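Local coordinates for protein lipoteichoic acid primase (PDB 4UOP) that is a lipoteichoic acid primase, a magnesium-binding protein whose extracellular catalytic domain belongs to the sulfatase family, at residues Y125-T128 against Q129-D133; D164-Y167 against P168-F172. All blocks are in the same frame, centred on the assembly; numbering follows the deposited sequence.

Contact 1. Residues Y125-T128 against Q129-D133; sequences YTNT and QTYGD
Thr126 O accepts two backbone bonds from the single-turn helix 127-130. Thr130 N lies 3.0 Å from Thr126 O in an almost straight bond (174° at the hydrogen). Gln129 N also reaches Thr126 O at 3.0 Å, but from above the carbonyl plane and with a bent N-H (131°). Tyr131 N then bonds to Asn127 O at 2.9 Å, just where the chain leaves the helix. Thr126 holds the N-cap position, yet its side chain makes no capping bond. A water accepts from Thr126 N at 2.9 Å and also bonds to Thr130 OG1. With chi1 at -55°, Thr130 CG2 stands anti to the backbone N and rests over one face of the Tyr125 ring, 4.0 Å from the ring centroid, as a CH-pi contact. Asn127 lies alongside Tyr131. Its OD1 meets the edge of the Tyr131 ring, 3.3 Å from Tyr131 CE2. Three further polar atoms have partners outside the turn: Thr128 OG1 with Tyr161 O, Thr128 O with Asn162 ND2, and Tyr131 OH with Asn433 OD1. Backbone bonds and a water thus link the turn's own residues, while both Thr128 oxygens and the Tyr131 phenol help join it to the wider chain.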
loop_
_atom_site.group_PDB
_atom_site.type_symbol
_atom_site.label_atom_id
_atom_site.label_comp_id
_atom_site.label_asym_id
_atom_site.label_seq_id
_atom_site.Cartn_x
_atom_site.Cartn_y
_atom_site.Cartn_z
ATOM N N TYR B 125 3.552 4.125 -3.334
ATOM C CA TYR B 125 4.548 4.656 -2.381
ATOM C C TYR B 125 3.951 5.332 -1.136
ATOM O O TYR B 125 2.767 5.638 -1.088
ATOM C CB TYR B 125 5.410 5.725 -3.065
ATOM C CG TYR B 125 6.117 5.310 -4.331
ATOM C CD1 TYR B 125 7.180 4.412 -4.298
ATOM C CD2 TYR B 125 5.750 5.854 -5.564
ATOM C CE1 TYR B 125 7.843 4.046 -5.463
ATOM C CE2 TYR B 125 6.408 5.497 -6.732
ATOM C CZ TYR B 125 7.451 4.592 -6.674
ATOM O OH TYR B 125 8.105 4.240 -7.828
ATOM N N THR B 126 4.801 5.546 -0.132
ATOM C CA THR B 126 4.584 6.588 0.876
ATOM C C THR B 126 5.309 7.825 0.354
ATOM O O THR B 126 6.545 7.862 0.314
ATOM C CB THR B 126 5.114 6.177 2.266
ATOM O OG1 THR B 126 4.327 5.089 2.757
ATOM C CG2 THR B 126 5.011 7.308 3.251
ATOM N N ASN B 127 4.546 8.827 -0.068
ATOM C CA ASN B 127 5.123 9.971 -0.767
ATOM C C ASN B 127 6.101 10.761 0.082
ATOM O O ASN B 127 7.071 11.301 -0.446
ATOM C CB ASN B 127 4.028 10.884 -1.352
ATOM C CG ASN B 127 3.460 10.345 -2.651
ATOM O OD1 ASN B 127 3.960 9.360 -3.198
ATOM N ND2 ASN B 127 2.413 10.967 -3.141
ATOM N N THR B 128 5.861 10.827 1.393
ATOM C CA THR B 128 6.764 11.576 2.252
ATOM C C THR B 128 8.144 10.909 2.286
ATOM O O THR B 128 9.137 11.585 2.500
ATOM C CB THR B 128 6.214 11.765 3.688
ATOM O OG1 THR B 128 6.016 10.497 4.313
ATOM C CG2 THR B 128 4.903 12.543 3.655
ATOM N N GLN B 129 8.185 9.594 2.074
ATOM C CA GLN B 129 9.447 8.847 1.986
ATOM C C GLN B 129 10.058 9.022 0.608
ATOM O O GLN B 129 11.164 9.514 0.470
ATOM C CB GLN B 129 9.212 7.356 2.222
ATOM C CG GLN B 129 8.822 7.013 3.651
ATOM C CD GLN B 129 10.013 6.745 4.550
ATOM O OE1 GLN B 129 11.175 6.945 4.163
ATOM N NE2 GLN B 129 9.731 6.281 5.760
ATOM N N THR B 130 9.314 8.624 -0.408
ATOM C CA THR B 130 9.826 8.575 -1.777
ATOM C C THR B 130 10.198 9.939 -2.351
ATOM O O THR B 130 11.137 10.036 -3.154
ATOM C CB THR B 130 8.805 7.888 -2.695
ATOM O OG1 THR B 130 8.495 6.601 -2.150
ATOM C CG2 THR B 130 9.348 7.717 -4.124
ATOM N N TYR B 131 9.482 10.994 -1.958
ATOM C CA TYR B 131 9.707 12.310 -2.566
ATOM C C TYR B 131 10.243 13.361 -1.597
ATOM O O TYR B 131 10.246 14.562 -1.893
ATOM C CB TYR B 131 8.426 12.774 -3.253
ATOM C CG TYR B 131 7.997 11.834 -4.347
ATOM C CD1 TYR B 131 8.712 11.760 -5.539
ATOM C CD2 TYR B 131 6.903 10.982 -4.181
ATOM C CE1 TYR B 131 8.337 10.891 -6.540
ATOM C CE2 TYR B 131 6.520 10.109 -5.185
ATOM C CZ TYR B 131 7.237 10.073 -6.366
ATOM O OH TYR B 131 6.862 9.215 -7.366
ATOM N N GLY B 132 10.760 12.908 -0.457
ATOM C CA GLY B 132 11.422 13.793 0.485
ATOM C C GLY B 132 12.692 14.435 -0.047
ATOM O O GLY B 132 13.193 15.382 0.553
ATOM N N ASP B 133 13.202 13.934 -1.173
ATOM C CA ASP B 133 14.385 14.511 -1.829
ATOM C C ASP B 133 14.057 15.522 -2.935
ATOM O O ASP B 133 14.954 15.931 -3.681
ATOM C CB ASP B 133 15.280 13.391 -2.397
ATOM C CG ASP B 133 14.588 12.557 -3.477
ATOM O OD1 ASP B 133 13.381 12.760 -3.742
ATOM O OD2 ASP B 133 15.254 11.673 -4.055
HETATM O O HOH W 1 7.430 4.275 -0.197
#

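Contact 2. Residues D164-Y167 against P168-F172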
loop_
_atom_site.group_PDB
_atom_site.type_symbol
_atom_site.label_atom_id
_atom_site.label_comp_id
_atom_site.label_asym_id
_atom_site.label_seq_id
_atom_site.Cartn_x
_atom_site.Cartn_y
_atom_site.Cartn_z
ATOM N N ASP B 164 11.637 14.456 8.735
ATOM C CA ASP B 164 12.821 15.320 8.804
ATOM C C ASP B 164 13.404 15.678 7.426
ATOM O O ASP B 164 14.102 16.678 7.302
ATOM C CB ASP B 164 13.893 14.751 9.747
ATOM C CG ASP B 164 14.346 13.355 9.383
ATOM O OD1 ASP B 164 13.956 12.820 8.317
ATOM O OD2 ASP B 164 15.111 12.784 10.199
ATOM N N GLU B 165 13.093 14.890 6.398
ATOM C CA GLU B 165 13.348 15.290 4.995
ATOM C C GLU B 165 12.133 15.903 4.298
ATOM O O GLU B 165 12.262 16.820 3.477
ATOM C CB GLU B 165 13.815 14.079 4.187
ATOM C CG GLU B 165 15.075 13.421 4.724
ATOM C CD GLU B 165 16.276 14.351 4.708
ATOM O OE1 GLU B 165 16.365 15.210 3.794
ATOM O OE2 GLU B 165 17.140 14.220 5.607
ATOM N N PHE B 166 10.951 15.376 4.587
ATOM C CA PHE B 166 9.722 15.848 3.953
ATOM C C PHE B 166 9.404 17.303 4.291
ATOM O O PHE B 166 8.993 18.068 3.426
ATOM C CB PHE B 166 8.563 14.926 4.336
ATOM C CG PHE B 166 7.217 15.426 3.932
ATOM C CD1 PHE B 166 6.915 15.656 2.593
ATOM C CD2 PHE B 166 6.245 15.676 4.891
ATOM C CE1 PHE B 166 5.664 16.113 2.227
ATOM C CE2 PHE B 166 4.992 16.129 4.522
ATOM C CZ PHE B 166 4.707 16.352 3.189
ATOM N N TYR B 167 9.588 17.685 5.544
ATOM C CA TYR B 167 9.226 19.031 5.950
ATOM C C TYR B 167 10.064 20.115 5.229
ATOM O O TYR B 167 9.488 21.094 4.748
ATOM C CB TYR B 167 9.217 19.169 7.471
ATOM C CG TYR B 167 8.095 18.423 8.180
ATOM C CD1 TYR B 167 6.877 18.140 7.558
ATOM C CD2 TYR B 167 8.239 18.037 9.504
ATOM C CE1 TYR B 167 5.857 17.487 8.234
ATOM C CE2 TYR B 167 7.235 17.384 10.174
ATOM C CZ TYR B 167 6.046 17.109 9.532
ATOM O OH TYR B 167 5.043 16.460 10.210
ATOM N N PRO B 168 11.395 19.925 5.116
ATOM C CA PRO B 168 12.236 20.760 4.234
ATOM C C PRO B 168 11.842 20.692 2.762
ATOM O O PRO B 168 11.852 21.720 2.086
ATOM C CB PRO B 168 13.639 20.161 4.407
ATOM C CG PRO B 168 13.623 19.509 5.734
ATOM C CD PRO B 168 12.214 19.072 5.997
ATOM N N ALA B 169 11.491 19.500 2.275
ATOM C CA ALA B 169 11.052 19.335 0.900
ATOM C C ALA B 169 9.862 20.220 0.558
ATOM O O ALA B 169 9.797 20.764 -0.546
ATOM C CB ALA B 169 10.723 17.874 0.604
ATOM N N VAL B 170 8.899 20.343 1.476
ATOM C CA VAL B 170 7.743 21.211 1.220
ATOM C C VAL B 170 7.979 22.652 1.636
ATOM O O VAL B 170 7.115 23.494 1.442
ATOM C CB VAL B 170 6.411 20.691 1.840
ATOM C CG1 VAL B 170 5.985 19.402 1.170
ATOM C CG2 VAL B 170 6.505 20.515 3.353
ATOM N N GLY B 171 9.139 22.940 2.213
ATOM C CA GLY B 171 9.532 24.315 2.475
ATOM C C GLY B 171 9.032 24.901 3.781
ATOM O O GLY B 171 8.910 26.112 3.883
ATOM N N PHE B 172 8.760 24.065 4.789
ATOM C CA PHE B 172 8.568 24.579 6.136
ATOM C C PHE B 172 9.886 25.216 6.585
ATOM O O PHE B 172 10.952 24.629 6.385
ATOM C CB PHE B 172 8.143 23.482 7.141
ATOM C CG PHE B 172 6.653 23.219 7.181
ATOM C CD1 PHE B 172 5.789 24.138 7.759
ATOM C CD2 PHE B 172 6.122 22.047 6.681
ATOM C CE1 PHE B 172 4.433 23.915 7.793
ATOM C CE2 PHE B 172 4.756 21.804 6.723
ATOM C CZ PHE B 172 3.912 22.739 7.283
#
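This is a local helix-end contact, in which the last turn of helix 163-169 closes in a Schellman motif at Gly171, within the beta-alpha-beta unit of strands 149-153 and 174-176. Ala169 N bonds to Glu165 O, and Val170 N to Phe166 O, both at 3.0 Å. Phe172 N reaches back to Tyr167 O at 3.1 Å. Gly171 has a positive phi (86°), a conformation that suits glycine and turns the chain out of the helix. Pro168 has no N-H to give, so the helix kinks there; the ring sits against the preceding turn, with Pro168 CG 3.3 Å from Asp164 O. Val170 CG1 meets the Phe166 ring obliquely, 3.5 Å from Phe166 CE1. A chi1 of 171° sets the Phe166 ring opposite its backbone N and swings it outward and slightly toward the C-terminal end, where CG1 meets it. The Tyr167 and Phe172 rings meet at a slant, centroids 5.7 Å apart and planes 81° apart. Tyr167 OH bonds to Glu112 of helix 107-117, and Phe172 lies edge-to-face with Tyr116 of the same helix. Both side chains also touch Thr152 of strand 149-153, placing the helix end against that strand and helix 107-117.

Contact 1 precedes contact 2 along the chain, with residues 134-163 between them, and their centres lie 11 Å apart. They touch by packing. Thr128 CG2 of contact 1 is 3.6 Å from Phe166 CD2 of contact 2, and Gly132 O is 3.5 Å from Ala169 CB. Helix 107-117 touches side chains of both, and Arg438 bonds to Gly132 O while forming a long, weak ion pair with Glu165. Neither contact supplies a ligand to the magnesium ion, which is held by Glu66, Thr108, Asp284 and His285. The side chain of Thr128 is about 12 Å from the metal and that of Tyr167 about 11 Å. Thr108 lies on helix 107-117, which both contacts pack against.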